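Local coordinates for protein synthesis inhibitor I (Hordeum vulgare, PDB 4FBC) that belongs to the ribosome-inactivating proteins, plant proteins built on a mixed alpha/beta fold, and holds adenosine monophosphate in a pocket, at residues 30-35 / 175-180; 37-42 / 82-87; 76-81 / 168-173; 132-137 / 184-189. The protein carries 3 engineered substitutions. One frame throughout, in Å; residues are numbered along the deposited sequence.

Contact 1. Residues 30-35 / 175-180. With AMP (adenosine monophosphate), chain E.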
loop_
_atom_site.group_PDB
_atom_site.type_symbol
_atom_site.label_atom_id
_atom_site.label_comp_id
_atom_site.label_asym_id
_atom_site.label_seq_id
_atom_site.Cartn_x
_atom_site.Cartn_y
_atom_site.Cartn_z
ATOM N N THR A 30 -14.394 2.350 3.390
ATOM C CA THR A 30 -14.939 1.179 2.703
ATOM C C THR A 30 -14.002 0.728 1.576
ATOM O O THR A 30 -13.738 -0.469 1.407
ATOM C CB THR A 30 -16.330 1.491 2.125
ATOM O OG1 THR A 30 -17.241 1.716 3.207
ATOM C CG2 THR A 30 -16.844 0.344 1.280
ATOM N N PHE A 31 -13.503 1.703 0.828
ATOM C CA PHE A 31 -12.543 1.474 -0.268
ATOM C C PHE A 31 -11.266 0.782 0.235
ATOM O O PHE A 31 -10.858 -0.253 -0.302
ATOM C CB PHE A 31 -12.282 2.826 -0.959
ATOM C CG PHE A 31 -10.982 2.927 -1.722
ATOM C CD1 PHE A 31 -10.817 2.297 -2.952
ATOM C CD2 PHE A 31 -9.951 3.715 -1.232
ATOM C CE1 PHE A 31 -9.608 2.423 -3.658
ATOM C CE2 PHE A 31 -8.745 3.850 -1.931
ATOM C CZ PHE A 31 -8.582 3.210 -3.139
ATOM N N ILE A 32 -10.660 1.331 1.284
ATOM C CA ILE A 32 -9.460 0.724 1.879
ATOM C C ILE A 32 -9.726 -0.678 2.423
ATOM O O ILE A 32 -8.948 -1.606 2.179
ATOM C CB ILE A 32 -8.851 1.617 2.981
ATOM C CG1 ILE A 32 -8.335 2.938 2.387
ATOM C CG2 ILE A 32 -7.725 0.867 3.760
ATOM C CD1 ILE A 32 -7.268 2.755 1.267
ATOM N N ALA A 33 -10.822 -0.851 3.160
ATOM C CA ALA A 33 -11.134 -2.166 3.709
ATOM C C ALA A 33 -11.336 -3.226 2.623
ATOM O O ALA A 33 -11.006 -4.403 2.809
ATOM C CB ALA A 33 -12.368 -2.083 4.624
ATOM N N GLY A 34 -11.870 -2.803 1.487
ATOM C CA GLY A 34 -12.169 -3.720 0.397
ATOM C C GLY A 34 -10.886 -4.198 -0.257
ATOM O O GLY A 34 -10.794 -5.363 -0.658
ATOM N N ILE A 35 -9.904 -3.304 -0.367
ATOM C CA ILE A 35 -8.564 -3.690 -0.842
ATOM C C ILE A 35 -7.953 -4.749 0.079
ATOM O O ILE A 35 -7.475 -5.789 -0.390
ATOM C CB ILE A 35 -7.609 -2.483 -0.978
ATOM C CG1 ILE A 35 -8.151 -1.504 -2.025
ATOM C CG2 ILE A 35 -6.203 -2.953 -1.382
ATOM C CD1 ILE A 35 -7.398 -0.199 -2.143
ATOM N N ASN A 175 -1.447 3.003 -0.638
ATOM C CA ASN A 175 -0.697 1.822 -0.202
ATOM C C ASN A 175 -0.464 1.720 1.301
ATOM O O ASN A 175 -0.732 0.668 1.894
ATOM C CB ASN A 175 0.638 1.718 -0.950
ATOM C CG ASN A 175 0.466 1.859 -2.432
ATOM O OD1 ASN A 175 0.008 2.893 -2.910
ATOM N ND2 ASN A 175 0.828 0.818 -3.180
ATOM N N GLU A 176 0.025 2.795 1.926
ATOM C CA GLU A 176 0.281 2.740 3.363
ATOM C C GLU A 176 -1.036 2.687 4.129
ATOM O O GLU A 176 -1.128 2.043 5.178
ATOM C CB GLU A 176 1.140 3.918 3.851
ATOM C CG GLU A 176 2.446 4.155 3.066
ATOM C CD GLU A 176 3.387 2.947 3.022
ATOM O OE1 GLU A 176 3.191 1.972 3.783
ATOM O OE2 GLU A 176 4.347 2.983 2.211
ATOM N N ALA A 177 -2.048 3.359 3.589
ATOM C CA ALA A 177 -3.397 3.298 4.161
ATOM C C ALA A 177 -3.906 1.857 4.187
ATOM O O ALA A 177 -4.499 1.411 5.170
ATOM C CB ALA A 177 -4.334 4.172 3.360
ATOM N N THR A 178 -3.683 1.125 3.102
ATOM C CA THR A 178 -4.066 -0.291 3.056
ATOM C C THR A 178 -3.301 -1.095 4.115
ATOM O O THR A 178 -3.883 -1.902 4.854
ATOM C CB THR A 178 -3.832 -0.866 1.641
ATOM O OG1 THR A 178 -4.691 -0.199 0.701
ATOM C CG2 THR A 178 -4.112 -2.353 1.601
ATOM N N ARG A 179 -1.993 -0.862 4.211
ATOM C CA ARG A 179 -1.165 -1.599 5.160
ATOM C C ARG A 179 -1.480 -1.331 6.629
ATOM O O ARG A 179 -1.350 -2.229 7.460
ATOM C CB ARG A 179 0.306 -1.284 4.921
ATOM C CG ARG A 179 0.868 -1.926 3.661
ATOM C CD ARG A 179 2.193 -1.280 3.312
ATOM N NE ARG A 179 2.830 -1.921 2.156
ATOM C CZ ARG A 179 3.642 -1.292 1.313
ATOM N NH1 ARG A 179 3.912 -0.007 1.492
ATOM N NH2 ARG A 179 4.194 -1.951 0.297
ATOM N N PHE A 180 -1.872 -0.102 6.952
ATOM C CA PHE A 180 -1.989 0.326 8.347
ATOM C C PHE A 180 -3.313 0.986 8.673
ATOM O O PHE A 180 -3.707 1.945 8.008
ATOM C CB PHE A 180 -0.874 1.319 8.696
ATOM C CG PHE A 180 0.493 0.747 8.564
ATOM C CD1 PHE A 180 0.985 -0.123 9.529
ATOM C CD2 PHE A 180 1.279 1.057 7.465
ATOM C CE1 PHE A 180 2.252 -0.673 9.396
ATOM C CE2 PHE A 180 2.540 0.513 7.329
ATOM C CZ PHE A 180 3.023 -0.347 8.299
HETATM P P AMP E . 12.764 -2.755 0.293
HETATM O O1P AMP E . 13.417 -1.596 -0.433
HETATM O O2P AMP E . 13.543 -3.440 1.396
HETATM O O3P AMP E . 12.301 -3.788 -0.713
HETATM O "O5'" AMP E . 11.339 -2.299 0.848
HETATM C "C5'" AMP E . 11.166 -1.905 2.203
HETATM C "C4'" AMP E . 9.771 -1.384 2.445
HETATM O "O4'" AMP E . 9.589 -0.136 1.726
HETATM C "C3'" AMP E . 8.636 -2.273 1.948
HETATM O "O3'" AMP E . 8.312 -3.320 2.852
HETATM C "C2'" AMP E . 7.501 -1.283 1.722
HETATM O "O2'" AMP E . 6.862 -0.965 2.958
HETATM C "C1'" AMP E . 8.267 -0.046 1.234
HETATM N N9 AMP E . 8.322 0.046 -0.245
HETATM C C8 AMP E . 9.433 -0.074 -1.009
HETATM N N7 AMP E . 9.156 0.074 -2.332
HETATM C C5 AMP E . 7.829 0.309 -2.435
HETATM C C6 AMP E . 6.867 0.568 -3.540
HETATM N N6 AMP E . 7.283 0.601 -4.835
HETATM N N1 AMP E . 5.562 0.773 -3.209
HETATM C C2 AMP E . 5.138 0.735 -1.926
HETATM N N3 AMP E . 5.954 0.514 -0.877
HETATM C C4 AMP E . 7.287 0.302 -1.060
#
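The guanidinium of Arg179 meets adenosine monophosphate in two ways. The ribose O2' lies above one face, near the rim, 3.4 Å from the plane, while the base brings N3 to the edge, where Arg179 NH1 donates to AMP N3 over 3.2 Å with an N-H...N angle of 152°. Glu176 shares that edge in a salt bridge: Arg179 NH1 bonds Glu176 OE1 at 3.1 Å, keeping it in the guanidinium plane but approaching from above the carboxylate plane, and lies near OE2 as well. Tyr119 OH also bonds Glu176 OE2. The Phe180 ring turns its edge to Glu176 OE1, and Trp214 adds a cation-pi contact to Arg179.

The back of this helix, 157-179, rests on helix 25-39; the axes of segments 30-35 and 175-179 approach to 9.2 Å and cross at -70°. Ile32 does most of the touching from its side. Its CG2, anti to the backbone N, lies 3.6 Å from Ala177 O, and its CD1 reaches Ala177 CB at 3.9 Å. Ile35 meets Thr178 crosswise, methyl against methyl, with Ile35 CG2 3.7 Å from Thr178 CG2. Thr178 can present itself as an apolar partner because OG1 is bonded within its own helix to Val174 O. Arg36, on helix 25-39, bonds the carbonyls of Ala177 and Thr178.

One face of the helix thus packs on a buried neighbour while the other presents Arg179, held by Glu176, to the ligand, with Tyr88, Leu89 and Trp214 among the other residues of the adenosine monophosphate pocket characteristic of the ribosome-inactivating fold.

Contact 2. Residues 37-42 / 82-87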
loop_
_atom_site.group_PDB
_atom_site.type_symbol
_atom_site.label_atom_id
_atom_site.label_comp_id
_atom_site.label_asym_id
_atom_site.label_seq_id
_atom_site.Cartn_x
_atom_site.Cartn_y
_atom_site.Cartn_z
ATOM N N ASN A 37 -9.440 -6.763 2.053
ATOM C CA ASN A 37 -10.248 -7.974 1.992
ATOM C C ASN A 37 -9.930 -8.803 0.746
ATOM O O ASN A 37 -9.782 -10.022 0.829
ATOM C CB ASN A 37 -11.740 -7.630 2.047
ATOM C CG ASN A 37 -12.627 -8.858 1.938
ATOM O OD1 ASN A 37 -13.285 -9.068 0.921
ATOM N ND2 ASN A 37 -12.643 -9.680 2.987
ATOM N N LYS A 38 -9.805 -8.140 -0.398
ATOM C CA LYS A 38 -9.498 -8.843 -1.640
ATOM C C LYS A 38 -8.052 -9.345 -1.735
ATOM O O LYS A 38 -7.766 -10.271 -2.502
ATOM C CB LYS A 38 -9.874 -7.989 -2.854
ATOM C CG LYS A 38 -11.388 -7.790 -2.981
ATOM C CD LYS A 38 -11.766 -7.182 -4.317
ATOM C CE LYS A 38 -13.260 -7.343 -4.579
ATOM N NZ LYS A 38 -13.650 -6.731 -5.886
ATOM N N LEU A 39 -7.156 -8.758 -0.948
ATOM C CA LEU A 39 -5.741 -9.166 -0.941
ATOM C C LEU A 39 -5.457 -10.365 -0.027
ATOM O O LEU A 39 -4.423 -11.034 -0.157
ATOM C CB LEU A 39 -4.848 -7.985 -0.510
ATOM C CG LEU A 39 -4.621 -6.830 -1.479
ATOM C CD1 LEU A 39 -3.839 -5.690 -0.805
ATOM C CD2 LEU A 39 -3.880 -7.344 -2.711
ATOM N N ARG A 40 -6.374 -10.648 0.892
ATOM C CA ARG A 40 -6.085 -11.529 2.021
ATOM C C ARG A 40 -5.888 -12.986 1.612
ATOM O O ARG A 40 -6.455 -13.460 0.624
ATOM C CB ARG A 40 -7.227 -11.458 3.053
ATOM C CG ARG A 40 -8.391 -12.391 2.725
ATOM C CD ARG A 40 -9.714 -12.040 3.402
ATOM N NE ARG A 40 -10.732 -13.030 3.037
ATOM C CZ ARG A 40 -11.332 -13.126 1.846
ATOM N NH1 ARG A 40 -11.055 -12.272 0.861
ATOM N NH2 ARG A 40 -12.241 -14.077 1.641
ATOM N N ASN A 41 -5.073 -13.686 2.383
ATOM C CA ASN A 41 -5.054 -15.140 2.343
ATOM C C ASN A 41 -6.164 -15.646 3.257
ATOM O O ASN A 41 -6.041 -15.577 4.483
ATOM C CB ASN A 41 -3.689 -15.654 2.818
ATOM C CG ASN A 41 -3.583 -17.173 2.768
ATOM O OD1 ASN A 41 -4.566 -17.863 2.534
ATOM N ND2 ASN A 41 -2.380 -17.692 2.980
ATOM N N PRO A 42 -7.242 -16.196 2.673
ATOM C CA PRO A 42 -8.373 -16.577 3.533
ATOM C C PRO A 42 -8.008 -17.657 4.558
ATOM O O PRO A 42 -8.730 -17.824 5.543
ATOM C CB PRO A 42 -9.422 -17.109 2.535
ATOM C CG PRO A 42 -9.033 -16.535 1.205
ATOM C CD PRO A 42 -7.518 -16.435 1.246
ATOM N N ILE A 82 -0.427 -2.105 -8.842
ATOM C CA ILE A 82 0.156 -2.411 -7.539
ATOM C C ILE A 82 0.286 -3.925 -7.370
ATOM O O ILE A 82 -0.615 -4.675 -7.734
ATOM C CB ILE A 82 -0.728 -1.824 -6.400
ATOM C CG1 ILE A 82 -0.901 -0.311 -6.578
ATOM C CG2 ILE A 82 -0.122 -2.128 -5.042
ATOM C CD1 ILE A 82 -1.984 0.313 -5.658
ATOM N N ARG A 83 1.407 -4.384 -6.824
ATOM C CA ARG A 83 1.604 -5.819 -6.624
ATOM C C ARG A 83 0.637 -6.348 -5.567
ATOM O O ARG A 83 0.419 -5.695 -4.548
ATOM C CB ARG A 83 3.052 -6.107 -6.219
ATOM C CG ARG A 83 4.033 -5.901 -7.364
ATOM C CD ARG A 83 5.478 -6.123 -6.936
ATOM N NE ARG A 83 5.679 -7.433 -6.326
ATOM C CZ ARG A 83 6.869 -7.964 -6.059
ATOM N NH1 ARG A 83 7.972 -7.287 -6.345
ATOM N NH2 ARG A 83 6.950 -9.170 -5.508
ATOM N N ALA A 84 0.064 -7.525 -5.814
ATOM C CA ALA A 84 -0.888 -8.118 -4.869
ATOM C C ALA A 84 -0.221 -8.976 -3.800
ATOM O O ALA A 84 -0.909 -9.551 -2.949
ATOM C CB ALA A 84 -1.962 -8.927 -5.615
ATOM N N ASP A 85 1.108 -9.070 -3.839
ATOM C CA ASP A 85 1.839 -9.850 -2.841
ATOM C C ASP A 85 2.504 -8.988 -1.777
ATOM O O ASP A 85 2.600 -9.399 -0.620
ATOM C CB ASP A 85 2.857 -10.813 -3.496
ATOM C CG ASP A 85 3.718 -10.146 -4.555
ATOM O OD1 ASP A 85 3.715 -8.901 -4.664
ATOM O OD2 ASP A 85 4.423 -10.885 -5.295
ATOM N N ASN A 86 2.947 -7.787 -2.156
ATOM C CA ASN A 86 3.577 -6.883 -1.191
ATOM C C ASN A 86 3.069 -5.437 -1.243
ATOM O O ASN A 86 3.591 -4.576 -0.544
ATOM C CB ASN A 86 5.110 -6.925 -1.315
ATOM C CG ASN A 86 5.598 -6.461 -2.667
ATOM O OD1 ASN A 86 4.830 -5.924 -3.463
ATOM N ND2 ASN A 86 6.896 -6.663 -2.941
ATOM N N ILE A 87 2.043 -5.192 -2.061
ATOM C CA ILE A 87 1.412 -3.872 -2.199
ATOM C C ILE A 87 2.381 -2.764 -2.667
ATOM O O ILE A 87 2.228 -1.589 -2.330
ATOM C CB ILE A 87 0.642 -3.466 -0.913
ATOM C CG1 ILE A 87 -0.012 -4.703 -0.273
ATOM C CG2 ILE A 87 -0.438 -2.403 -1.232
ATOM C CD1 ILE A 87 -0.728 -4.407 1.079
HETATM O O HOH W 1 -3.075 -11.065 -2.531
#
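Leu39, in the last turn of helix 25-39, drops into the bend that follows strand 78-83, the turn of a beta hairpin whose returning strand is 89-93. The tight part is apolar. Leu39 spreads its two methyls over separate partners: CD2 lies 3.8 Å from Ala84 CB, and CD1 meets Ile87 CD1 at 3.9 Å, the two side chains crossing at a slant. Ile87, which also helps to line the adenosine monophosphate pocket, can reach this far because its CG1 branch continues extended to CD1 (chi2 176°). Phe65, Thr178 and Ile257 close in on Leu39 as well.

The other side is polar and looser, and the two backbones do not bond directly there. A water bridges them, giving one hydrogen to Leu39 O and one to Ala84 O, while Arg63 adds a weak bond to the latter. Farther out, Arg40, partly exposed, turns back to Asn37 O. The hairpin turn is braced by a salt bridge of its own: Arg83 grips Asp85 side-on, Arg83 NE meeting the syn lone pair of Asp85 OD1 at 3.0 Å and Arg83 NH2 taking Asp85 OD2 at 3.1 Å, with Asn86 ND2 lying 3.4 Å above the centre of the guanidinium.

Contact 3. Residues 76-81 / 168-173; sequences AGLTLA and TTLLLM
Helix 157-179, the long helix through the core of the ribosome-inactivating fold, lies over the six-stranded mixed sheet, and Leu170 is one place where it touches strand 78-83, through Leu78 and Leu80. These two leucines, two apart in sequence with Thr79 between them, point from the same face of the strand toward the helix, and a single methyl, Leu170 CD1, serves both.

The closer pair is Leu78 CD2 with Leu170 CD1, 3.8 Å apart, the side chains reaching for each other tip to tip. Leu78 makes this contact with CG anti to its own backbone N (chi1 167°). Leu80 takes the other common form, CG beside the backbone N (chi1 -52°), and passes Leu170 at a slant, its CD2 4.2 Å from Leu170 CD1. The backbones stay well apart, with 9.4 Å between the CA atoms of Leu80 and Leu170, so the gap is spanned entirely by side chains and no hydrogen bond crosses it.

Other layers complete the apolar cluster. Helix 136-147 covers Leu170 with Leu139, Ala142 and Leu146, and Leu146 also reaches Leu78. From the sheet, Leu69 touches Leu80 and Leu170, while Phe92 packs on Leu78 and Leu80.

The next residue along the helix, Leu171, turns another way, toward Leu89 and Tyr119, and touches adenosine monophosphate. At 171-173 the helix widens into a pi-type turn, and the carbonyl oxygen Leu171 O is also met five residues on, by the backbone nitrogen Glu176 N.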
loop_
_atom_site.group_PDB
_atom_site.type_symbol
_atom_site.label_atom_id
_atom_site.label_comp_id
_atom_site.label_asym_id
_atom_site.label_seq_id
_atom_site.Cartn_x
_atom_site.Cartn_y
_atom_site.Cartn_z
ATOM N N ALA A 76 -12.700 9.972 -16.126
ATOM C CA ALA A 76 -11.791 8.854 -16.343
ATOM C C ALA A 76 -10.779 8.835 -15.207
ATOM O O ALA A 76 -10.232 9.878 -14.832
ATOM C CB ALA A 76 -11.082 8.976 -17.692
ATOM N N GLY A 77 -10.532 7.654 -14.653
ATOM C CA GLY A 77 -9.659 7.551 -13.502
ATOM C C GLY A 77 -8.193 7.391 -13.846
ATOM O O GLY A 77 -7.850 6.936 -14.937
ATOM N N LEU A 78 -7.332 7.796 -12.915
ATOM C CA LEU A 78 -5.915 7.450 -12.970
ATOM C C LEU A 78 -5.766 6.025 -12.470
ATOM O O LEU A 78 -6.221 5.701 -11.369
ATOM C CB LEU A 78 -5.098 8.394 -12.085
ATOM C CG LEU A 78 -3.659 7.966 -11.790
ATOM C CD1 LEU A 78 -2.795 8.055 -13.046
ATOM C CD2 LEU A 78 -3.058 8.800 -10.668
ATOM N N THR A 79 -5.152 5.158 -13.275
ATOM C CA THR A 79 -5.028 3.752 -12.888
ATOM C C THR A 79 -3.638 3.493 -12.328
ATOM O O THR A 79 -2.630 3.875 -12.936
ATOM C CB THR A 79 -5.320 2.784 -14.053
ATOM O OG1 THR A 79 -6.609 3.071 -14.607
ATOM C CG2 THR A 79 -5.309 1.327 -13.575
ATOM N N LEU A 80 -3.597 2.873 -11.154
ATOM C CA LEU A 80 -2.345 2.489 -10.512
ATOM C C LEU A 80 -2.181 0.981 -10.610
ATOM O O LEU A 80 -3.132 0.241 -10.370
ATOM C CB LEU A 80 -2.379 2.877 -9.034
ATOM C CG LEU A 80 -2.754 4.318 -8.717
ATOM C CD1 LEU A 80 -2.657 4.571 -7.211
ATOM C CD2 LEU A 80 -1.851 5.270 -9.477
ATOM N N ALA A 81 -0.973 0.524 -10.936
ATOM C CA ALA A 81 -0.665 -0.899 -10.933
ATOM C C ALA A 81 0.136 -1.240 -9.681
ATOM O O ALA A 81 1.241 -0.731 -9.476
ATOM C CB ALA A 81 0.120 -1.276 -12.187
ATOM N N THR A 168 4.399 10.186 -3.926
ATOM C CA THR A 168 4.543 10.052 -2.479
ATOM C C THR A 168 3.174 10.174 -1.811
ATOM O O THR A 168 2.822 9.393 -0.908
ATOM C CB THR A 168 5.482 11.130 -1.903
ATOM O OG1 THR A 168 6.754 11.059 -2.560
ATOM C CG2 THR A 168 5.681 10.932 -0.415
ATOM N N THR A 169 2.405 11.150 -2.286
ATOM C CA THR A 169 1.058 11.410 -1.772
ATOM C C THR A 169 0.179 10.173 -1.940
ATOM O O THR A 169 -0.504 9.748 -0.998
ATOM C CB THR A 169 0.407 12.600 -2.504
ATOM O OG1 THR A 169 1.198 13.780 -2.293
ATOM C CG2 THR A 169 -1.013 12.838 -1.968
ATOM N N LEU A 170 0.206 9.578 -3.128
ATOM C CA LEU A 170 -0.609 8.398 -3.380
ATOM C C LEU A 170 -0.138 7.167 -2.612
ATOM O O LEU A 170 -0.955 6.369 -2.161
ATOM C CB LEU A 170 -0.696 8.099 -4.876
ATOM C CG LEU A 170 -1.276 9.212 -5.741
ATOM C CD1 LEU A 170 -1.493 8.722 -7.160
ATOM C CD2 LEU A 170 -2.593 9.732 -5.140
ATOM N N LEU A 171 1.175 7.001 -2.480
ATOM C CA LEU A 171 1.713 5.875 -1.726
ATOM C C LEU A 171 1.163 5.894 -0.309
ATOM O O LEU A 171 0.748 4.860 0.228
ATOM C CB LEU A 171 3.241 5.941 -1.695
ATOM C CG LEU A 171 3.889 5.283 -2.903
ATOM C CD1 LEU A 171 5.385 5.513 -2.867
ATOM C CD2 LEU A 171 3.584 3.807 -2.916
ATOM N N LEU A 172 1.139 7.084 0.283
ATOM C CA LEU A 172 0.654 7.238 1.641
ATOM C C LEU A 172 -0.855 7.051 1.734
ATOM O O LEU A 172 -1.338 6.350 2.622
ATOM C CB LEU A 172 1.086 8.590 2.212
ATOM C CG LEU A 172 2.557 8.638 2.622
ATOM C CD1 LEU A 172 3.032 10.079 2.672
ATOM C CD2 LEU A 172 2.750 7.962 3.978
ATOM N N MET A 173 -1.596 7.637 0.796
ATOM C CA MET A 173 -3.059 7.652 0.908
ATOM C C MET A 173 -3.736 6.397 0.366
ATOM O O MET A 173 -4.919 6.146 0.646
ATOM C CB MET A 173 -3.617 8.920 0.260
ATOM C CG MET A 173 -3.138 10.185 0.984
ATOM S SD MET A 173 -3.857 11.694 0.310
ATOM C CE MET A 173 -5.461 11.711 1.141
#

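Contact 4. Residues 132-137 / 184-189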
loop_
_atom_site.group_PDB
_atom_site.type_symbol
_atom_site.label_atom_id
_atom_site.label_comp_id
_atom_site.label_asym_id
_atom_site.label_seq_id
_atom_site.Cartn_x
_atom_site.Cartn_y
_atom_site.Cartn_z
ATOM N N VAL A 132 5.271 15.316 4.513
ATOM C CA VAL A 132 4.344 15.218 3.388
ATOM C C VAL A 132 2.906 15.560 3.780
ATOM O O VAL A 132 2.282 14.856 4.576
ATOM C CB VAL A 132 4.356 13.805 2.769
ATOM C CG1 VAL A 132 3.503 13.767 1.511
ATOM C CG2 VAL A 132 5.789 13.375 2.461
ATOM N N ALA A 133 2.373 16.631 3.200
ATOM C CA ALA A 133 0.984 17.012 3.449
ATOM C C ALA A 133 0.023 16.033 2.785
ATOM O O ALA A 133 0.118 15.769 1.583
ATOM C CB ALA A 133 0.719 18.425 2.957
ATOM N N LEU A 134 -0.905 15.504 3.571
ATOM C CA LEU A 134 -1.942 14.631 3.042
ATOM C C LEU A 134 -3.291 15.328 3.206
ATOM O O LEU A 134 -3.438 16.199 4.069
ATOM C CB LEU A 134 -1.933 13.295 3.783
ATOM C CG LEU A 134 -0.584 12.555 3.735
ATOM C CD1 LEU A 134 -0.631 11.272 4.535
ATOM C CD2 LEU A 134 -0.194 12.278 2.308
ATOM N N GLY A 135 -4.262 14.946 2.386
ATOM C CA GLY A 135 -5.595 15.529 2.457
ATOM C C GLY A 135 -6.336 15.365 1.146
ATOM O O GLY A 135 -5.776 14.846 0.172
ATOM N N ARG A 136 -7.589 15.815 1.102
ATOM C CA ARG A 136 -8.388 15.691 -0.114
ATOM C C ARG A 136 -7.793 16.434 -1.322
ATOM O O ARG A 136 -7.688 15.865 -2.405
ATOM C CB ARG A 136 -9.835 16.141 0.121
ATOM C CG ARG A 136 -10.770 15.711 -0.999
ATOM C CD ARG A 136 -12.175 16.282 -0.843
ATOM N NE ARG A 136 -12.888 15.783 0.334
ATOM C CZ ARG A 136 -13.453 14.581 0.427
ATOM N NH1 ARG A 136 -13.355 13.717 -0.571
ATOM N NH2 ARG A 136 -14.108 14.230 1.527
ATOM N N GLN A 137 -7.416 17.699 -1.148
ATOM C CA GLN A 137 -6.854 18.451 -2.270
ATOM C C GLN A 137 -5.498 17.895 -2.732
ATOM O O GLN A 137 -5.200 17.899 -3.931
ATOM C CB GLN A 137 -6.738 19.943 -1.953
ATOM C CG GLN A 137 -6.589 20.783 -3.205
ATOM C CD GLN A 137 -7.787 20.627 -4.120
ATOM O OE1 GLN A 137 -8.927 20.801 -3.686
ATOM N NE2 GLN A 137 -7.545 20.265 -5.378
ATOM N N SER A 184 -4.821 4.710 7.546
ATOM C CA SER A 184 -6.119 4.828 6.877
ATOM C C SER A 184 -7.077 5.657 7.732
ATOM O O SER A 184 -7.838 6.478 7.208
ATOM C CB SER A 184 -6.716 3.453 6.532
ATOM O OG SER A 184 -7.137 2.730 7.684
ATOM N N GLY A 185 -7.018 5.453 9.045
ATOM C CA GLY A 185 -7.835 6.227 9.966
ATOM C C GLY A 185 -7.452 7.704 9.950
ATOM O O GLY A 185 -8.322 8.579 9.997
ATOM N N PHE A 186 -6.150 7.979 9.905
ATOM C CA PHE A 186 -5.634 9.353 9.805
ATOM C C PHE A 186 -6.122 10.057 8.531
ATOM O O PHE A 186 -6.608 11.200 8.578
ATOM C CB PHE A 186 -4.097 9.347 9.880
ATOM C CG PHE A 186 -3.454 10.695 9.595
ATOM C CD1 PHE A 186 -3.297 11.632 10.606
ATOM C CD2 PHE A 186 -2.983 10.999 8.321
ATOM C CE1 PHE A 186 -2.696 12.870 10.349
ATOM C CE2 PHE A 186 -2.387 12.238 8.049
ATOM C CZ PHE A 186 -2.243 13.168 9.064
ATOM N N VAL A 187 -6.003 9.381 7.394
ATOM C CA VAL A 187 -6.491 9.938 6.142
ATOM C C VAL A 187 -8.018 10.108 6.162
ATOM O O VAL A 187 -8.539 11.119 5.694
ATOM C CB VAL A 187 -6.070 9.086 4.935
ATOM C CG1 VAL A 187 -6.723 9.607 3.664
ATOM C CG2 VAL A 187 -4.543 9.086 4.798
ATOM N N ALA A 188 -8.730 9.129 6.714
ATOM C CA ALA A 188 -10.188 9.215 6.793
ATOM C C ALA A 188 -10.571 10.439 7.613
ATOM O O ALA A 188 -11.596 11.074 7.355
ATOM C CB ALA A 188 -10.769 7.947 7.433
ATOM N N GLY A 189 -9.734 10.768 8.593
ATOM C CA GLY A 189 -9.983 11.891 9.486
ATOM C C GLY A 189 -9.805 13.244 8.832
ATOM O O GLY A 189 -10.312 14.251 9.340
#
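Leu134 CD1 comes up to the rim of the Phe186 ring rather than onto a face: it lies near the ring plane, 4.0 Å from Phe186 CE2, and the two side chains meet at about a right angle. Phe186 has CG anti to its backbone N (chi1 172°), which carries the ring away from the helix axis and lets its far edge reach the leucine. The same methyl, Leu134 CD1, is a looser neighbour of Val187 CG2 at 4.5 Å, so one leucine tip settles between two consecutive residues of helix 181-190. The contact is wholly apolar.

Around this first shell, Ile203 packs on both Leu134 and Phe186, and Met173 of helix 157-179 touches both Leu134 and Val187. Met173 thus fills in behind the pair, its CG against Leu134 CD2.

In the fold, segment 132-137 holds a short, weakly bonded strand at about 134-135 and then the start of helix 136-147; the strand pairs with strand 200-201 through a backbone bond between Leu134 and Gly201. Helix 181-190 follows almost directly on helix 157-179, so the contact brings together elements flanking that long helix in sequence.

Gly135 makes the switch from strand to helix at the N-cap position, with phi/psi of 158°/178°, angles at which a side chain would jam against the preceding carbonyl. Beyond it Arg136 ties the start of its helix to the surroundings, bonding through NH1 to the carbonyls of Val21 and Ala23 and through NH2 to His192 O. Helix 25-39 supplies Ser25 OG to Ala188 O, and its Tyr28 packs on Val187 and Ala188.

Helix 157-179 runs through the set: contacts 1 and 3 use successive parts of it, centres about 12 Å apart, and both carry residues of the adenosine monophosphate pocket, Arg179 and Leu171. Contact 2 supplies Ile87 from the hairpin turn, and the centres of contacts 1 and 2 are about 10 Å apart. The turn is bonded to the helix at two points, Arg179 NH2 to Asn86 O at 2.8 Å and Asn175 ND2 to Ile87 O at 2.9 Å. Contact 4 stands farther off, the side chain of Leu134 about 13 Å from the ligand. It joins contact 3 through Met173, whose CE lies 3.5 Å from Val187 CG1, whereas contacts 2 and 4 stay about 11 Å apart at their nearest atoms.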